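Local coordinates for protein homoserine kinase (Listeria monocytogenes, PDB 3HUL) that probably phosphorylates L-homoserine with ATP to give O-phospho-L-homoserine, the fourth of five steps from aspartate to threonine, as a GHMP-family kinase, at residues 97-100 with 101-105; 254-257 with 258-261; 265-268 with 269-272. All blocks are in the same frame, centred on the assembly; numbering follows the deposited sequence.

Contact 1 (97-100 with 101-105); sequences IELA and NTLAE
N101 N donates to I97 O one turn back, and its side chain leaves the helix with CG anti to the backbone N (chi1 180°), which sets the amide beside the carboxylate of E98. ND2 and E98 OE1 are 4.3 Å apart and are joined by a water: N101 ND2 donates to it over 2.7 Å, and the water in turn donates to E98 OE1 and E98 O. Each end of this bridge has a second partner, since E98 OE1 also makes a salt bridge with K113 of helix 110-121 and N101 OD1 takes the backbone N-H of L108. A buried carboxylate is thereby met by a lysine and a water, an environment that would probably favour its charged form. T102 N bonds to E98 O at 2.9 Å, and T102 OG1 lies close to the same water, at a separation shorter than normal and doubtful in its exact value; E98 O therefore receives both the backbone N-H and the water. These turns close helix 88-103, whose start belongs to the predicted ATP-binding segment of the GHMP kinase fold. L103 N reaches L99 O over 2.8 Å in a nearly straight bond (169°), while the two leucine side chains cross at an angle on the face of the helix, L103 CD1 lying 3.8 Å from L99 CD1. L99 also packs on A62 of helix 57-65 and I5 of strand 3-12, and L103 on L69. A104 N still finds A100 O, the last of four successive i to i+4 bonds. E105 then turns to positive phi (54°), and its N bonds to T102 O at 3.1 Å, one of the two bonds back into the last turn that, with the positive phi, make a Schellman motif. E105 OE2 makes a salt bridge with R290 of the second subunit.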
# COMPACT_ATOMS: atom_id res chain seq x y z
N ILE A 97 -25.39 8.40 17.76
CA ILE A 97 -25.14 9.29 16.65
C ILE A 97 -25.93 8.86 15.40
O ILE A 97 -26.54 9.69 14.72
CB ILE A 97 -23.66 9.39 16.37
CG1 ILE A 97 -22.96 10.09 17.54
CG2 ILE A 97 -23.38 10.13 15.07
CD1 ILE A 97 -21.42 9.90 17.55
N GLU A 98 -25.93 7.56 15.12
CA GLU A 98 -26.63 7.04 13.93
C GLU A 98 -28.14 7.20 14.09
O GLU A 98 -28.84 7.54 13.13
CB GLU A 98 -26.29 5.56 13.71
CG GLU A 98 -24.84 5.32 13.33
CD GLU A 98 -24.59 5.54 11.86
OE1 GLU A 98 -25.06 6.54 11.27
OE2 GLU A 98 -23.92 4.69 11.26
N LEU A 99 -28.63 6.97 15.30
CA LEU A 99 -30.05 7.21 15.61
C LEU A 99 -30.47 8.65 15.29
O LEU A 99 -31.41 8.87 14.52
CB LEU A 99 -30.35 6.85 17.06
CG LEU A 99 -31.81 6.80 17.51
CD1 LEU A 99 -32.54 5.60 16.92
CD2 LEU A 99 -31.84 6.75 19.04
N ALA A 100 -29.74 9.62 15.83
CA ALA A 100 -30.09 11.02 15.65
C ALA A 100 -29.96 11.42 14.19
O ALA A 100 -30.80 12.17 13.65
CB ALA A 100 -29.19 11.90 16.51
N ASN A 101 -28.86 10.98 13.58
CA ASN A 101 -28.59 11.29 12.20
C ASN A 101 -29.71 10.77 11.32
O ASN A 101 -30.09 11.43 10.35
CB ASN A 101 -27.26 10.68 11.75
CG ASN A 101 -26.95 10.99 10.30
OD1 ASN A 101 -26.73 12.14 9.93
ND2 ASN A 101 -26.98 9.96 9.47
N THR A 102 -30.22 9.59 11.63
CA THR A 102 -31.30 9.07 10.81
C THR A 102 -32.66 9.73 11.15
O THR A 102 -33.29 10.31 10.27
CB THR A 102 -31.32 7.52 10.73
OG1 THR A 102 -30.09 7.09 10.12
CG2 THR A 102 -32.45 7.02 9.86
N LEU A 103 -33.08 9.69 12.41
CA LEU A 103 -34.39 10.25 12.78
C LEU A 103 -34.54 11.76 12.63
O LEU A 103 -35.65 12.24 12.44
CB LEU A 103 -34.81 9.82 14.19
CG LEU A 103 -35.01 8.32 14.45
CD1 LEU A 103 -35.21 8.09 15.94
CD2 LEU A 103 -36.17 7.75 13.64
N ALA A 104 -33.45 12.51 12.68
CA ALA A 104 -33.52 13.97 12.49
C ALA A 104 -32.97 14.37 11.13
O ALA A 104 -32.86 15.57 10.82
CB ALA A 104 -32.79 14.71 13.60
N GLU A 105 -32.61 13.37 10.33
CA GLU A 105 -32.18 13.59 8.96
C GLU A 105 -31.04 14.60 8.89
O GLU A 105 -31.09 15.56 8.13
CB GLU A 105 -33.37 14.06 8.10
CG GLU A 105 -34.70 13.34 8.35
CD GLU A 105 -35.67 13.48 7.17
OE1 GLU A 105 -35.88 14.62 6.67
OE2 GLU A 105 -36.21 12.43 6.75
O HOH W 1 -27.61 7.43 10.30

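Contact 2 (254-257 with 258-261); sequences FAPR and NLAN
Two backbone bonds of the i to i+3 kind turn the chain from the end of strand 251-255 towards helix 260-268: L259 N to P256 O at 3.1 Å and A260 N to R257 O at 3.2 Å. Both donors stand above the plane of the carbonyl they use, 54° out of it at P256 and 67° at R257, so neither sits on a lone pair. L259 runs alongside the proline ring. Its methyl CD1 rests against that ring, 4.0 Å from P256 CD and 4.1 Å from P256 CG, while L259 CB sits 3.4 Å from P256 O, beside the carbonyl that its own N-H uses. A260 CB lies in the same manner 3.5 Å from R257 O, and its methyl also packs on A156 of strand 156-161 and L278 of strand 275-280. The proline ring further touches Y240. The two hydrogen bonds are backbone to backbone and P256 and L259 meet through apolar contact, so the turn between strand and helix is held by main-chain bonds and by this apolar pair, against which N258 of the third subunit packs.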
# COMPACT_ATOMS: atom_id res chain seq x y z
N PHE A 254 -3.42 -12.31 18.78
CA PHE A 254 -3.46 -12.06 17.33
C PHE A 254 -2.76 -13.23 16.63
O PHE A 254 -1.66 -13.59 17.01
CB PHE A 254 -2.77 -10.71 16.99
CG PHE A 254 -3.50 -9.48 17.55
CD1 PHE A 254 -4.26 -8.66 16.71
CD2 PHE A 254 -3.40 -9.15 18.90
CE1 PHE A 254 -4.95 -7.52 17.22
CE2 PHE A 254 -4.06 -8.01 19.43
CZ PHE A 254 -4.85 -7.20 18.58
N ALA A 255 -3.39 -13.82 15.62
CA ALA A 255 -2.85 -15.05 14.99
C ALA A 255 -3.20 -15.18 13.53
O ALA A 255 -4.24 -14.71 13.11
CB ALA A 255 -3.39 -16.29 15.75
N PRO A 256 -2.34 -15.86 12.75
CA PRO A 256 -2.69 -16.19 11.38
C PRO A 256 -4.08 -16.83 11.35
O PRO A 256 -4.46 -17.59 12.28
CB PRO A 256 -1.65 -17.23 11.00
CG PRO A 256 -0.48 -16.93 11.85
CD PRO A 256 -1.02 -16.40 13.14
N ARG A 257 -4.85 -16.52 10.31
CA ARG A 257 -6.19 -17.08 10.21
C ARG A 257 -6.27 -18.59 10.19
O ARG A 257 -7.23 -19.15 10.71
CB ARG A 257 -6.97 -16.53 9.02
CG ARG A 257 -8.15 -15.71 9.46
CD ARG A 257 -9.31 -15.85 8.50
NE ARG A 257 -9.46 -14.63 7.73
CZ ARG A 257 -10.57 -14.28 7.08
NH1 ARG A 257 -11.63 -15.08 7.11
NH2 ARG A 257 -10.61 -13.13 6.41
N ASN A 258 -5.30 -19.26 9.58
CA ASN A 258 -5.35 -20.72 9.50
C ASN A 258 -5.24 -21.36 10.88
O ASN A 258 -5.62 -22.49 11.06
CB ASN A 258 -4.27 -21.27 8.56
CG ASN A 258 -2.87 -21.04 9.08
OD1 ASN A 258 -2.32 -19.95 9.00
ND2 ASN A 258 -2.28 -22.08 9.61
N LEU A 259 -4.74 -20.60 11.85
CA LEU A 259 -4.50 -21.09 13.20
C LEU A 259 -5.65 -20.84 14.16
O LEU A 259 -5.65 -21.35 15.27
CB LEU A 259 -3.26 -20.43 13.79
CG LEU A 259 -1.87 -21.01 13.58
CD1 LEU A 259 -0.88 -20.17 14.37
CD2 LEU A 259 -1.81 -22.49 14.05
N ALA A 260 -6.63 -20.03 13.74
CA ALA A 260 -7.70 -19.58 14.63
C ALA A 260 -8.36 -20.72 15.45
O ALA A 260 -8.38 -20.68 16.68
CB ALA A 260 -8.78 -18.82 13.83
N ASN A 261 -8.92 -21.70 14.75
CA ASN A 261 -9.72 -22.77 15.40
C ASN A 261 -8.88 -23.59 16.39
O ASN A 261 -9.30 -23.84 17.52
CB ASN A 261 -10.33 -23.70 14.33
CG ASN A 261 -11.43 -23.01 13.53
OD1 ASN A 261 -11.80 -21.88 13.82
ND2 ASN A 261 -11.96 -23.69 12.53

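Contact 3 (265-268 with 269-272); sequences TSLQ and TLEI
The C-terminal end of helix 260-268 unwinds here through a type I beta turn from Q268 to E271, in the C-terminal part of the GHMP kinase fold. T269 touches the last turn of the helix twice through one acceptor. Its hydroxyl donates to S266 O over 2.7 Å and its backbone N to the same oxygen over 3.2 Å, the first only slightly tilted from the carbonyl plane and the second well above it. OG1 reaches that oxygen because it stands between the backbone N and the carbonyl carbon (chi1 69°), with CG2 turned back to 3.6 Å from T265 O. The longer bond from T269 N to T265 O, 3.5 Å, is weak, so the helical pattern gives way to i to i+3 bonding. L270 N continues it by bonding to L267 O. The two leucines run parallel to each other along their side chains, L267 CD2 4.0 Å from L270 CD1. L267 is buried against V233 of helix 227-235 and I158 and F160 of strand 156-161, and L270 touches Q229 of that helix. E271 then takes positive phi (51°), turning the chain towards strand 275-280. Beyond it a water spans the turn, donating to L267 O at 2.9 Å and accepting from I272 N at 3.1 Å.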
# COMPACT_ATOMS: atom_id res chain seq x y z
N THR A 265 -9.16 -23.78 20.68
CA THR A 265 -9.15 -25.08 21.35
C THR A 265 -7.98 -25.20 22.31
O THR A 265 -8.16 -25.47 23.49
CB THR A 265 -9.17 -26.24 20.30
OG1 THR A 265 -10.34 -26.07 19.51
CG2 THR A 265 -9.23 -27.65 20.97
N SER A 266 -6.79 -24.96 21.80
CA SER A 266 -5.57 -24.95 22.60
C SER A 266 -5.59 -23.99 23.81
O SER A 266 -5.13 -24.35 24.92
CB SER A 266 -4.44 -24.58 21.66
OG SER A 266 -3.21 -24.90 22.24
N LEU A 267 -6.08 -22.77 23.62
CA LEU A 267 -6.09 -21.80 24.72
C LEU A 267 -7.17 -22.13 25.76
O LEU A 267 -6.99 -21.86 26.94
CB LEU A 267 -6.23 -20.36 24.21
CG LEU A 267 -4.99 -19.87 23.45
CD1 LEU A 267 -5.37 -18.78 22.46
CD2 LEU A 267 -3.88 -19.38 24.37
N GLN A 268 -8.28 -22.69 25.30
CA GLN A 268 -9.30 -23.25 26.16
C GLN A 268 -8.80 -24.31 27.15
O GLN A 268 -9.44 -24.53 28.17
CB GLN A 268 -10.46 -23.80 25.33
CG GLN A 268 -11.36 -22.70 24.80
CD GLN A 268 -12.36 -23.13 23.76
OE1 GLN A 268 -12.22 -24.17 23.11
NE2 GLN A 268 -13.36 -22.29 23.56
N THR A 269 -7.65 -24.95 26.87
CA THR A 269 -7.12 -25.97 27.81
C THR A 269 -6.47 -25.36 29.04
O THR A 269 -6.14 -26.09 29.98
CB THR A 269 -6.09 -26.96 27.18
OG1 THR A 269 -4.89 -26.27 26.86
CG2 THR A 269 -6.64 -27.68 25.94
N LEU A 270 -6.26 -24.05 29.04
CA LEU A 270 -5.61 -23.38 30.17
C LEU A 270 -6.55 -23.22 31.38
O LEU A 270 -6.10 -23.00 32.50
CB LEU A 270 -5.01 -22.03 29.75
CG LEU A 270 -3.96 -22.11 28.64
CD1 LEU A 270 -3.53 -20.69 28.18
CD2 LEU A 270 -2.75 -22.94 29.11
N GLU A 271 -7.85 -23.36 31.12
CA GLU A 271 -8.91 -23.28 32.14
C GLU A 271 -8.78 -22.00 32.98
O GLU A 271 -8.75 -22.01 34.22
CB GLU A 271 -8.95 -24.54 33.00
CG GLU A 271 -9.51 -25.74 32.21
CD GLU A 271 -9.04 -27.08 32.74
OE1 GLU A 271 -9.33 -28.11 32.07
OE2 GLU A 271 -8.39 -27.12 33.81
N ILE A 272 -8.65 -20.91 32.25
CA ILE A 272 -8.61 -19.59 32.84
C ILE A 272 -10.08 -19.19 32.94
O ILE A 272 -10.92 -19.61 32.14
CB ILE A 272 -7.74 -18.65 31.96
CG1 ILE A 272 -6.27 -19.05 32.07
CG2 ILE A 272 -7.90 -17.19 32.35
CD1 ILE A 272 -5.41 -18.61 30.90
O HOH W 2 -8.52 -20.88 29.14

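How the contacts relate
Contacts 1 and 2 are buried, whereas contact 3 lies at the surface. Contact 1 belongs to helix 88-103 in the N-terminal GHMP kinase region, across the chain's centre from the other two, with about 23 Å between its nearest atoms and those of contact 2. Contacts 2 and 3 share helix 260-268, one leading into it and the other leaving it, with centres about 15 Å apart. Contact 1 alone keeps regular helical bonding and adds a charged, water-bridged polar group. Contact 2 relies on apolar side chains over turn bonds. Contact 3 adds a threonine hydroxyl. Contacts 1 and 2 adjoin different neighbouring subunits; no other chain of the assembly touches contact 3.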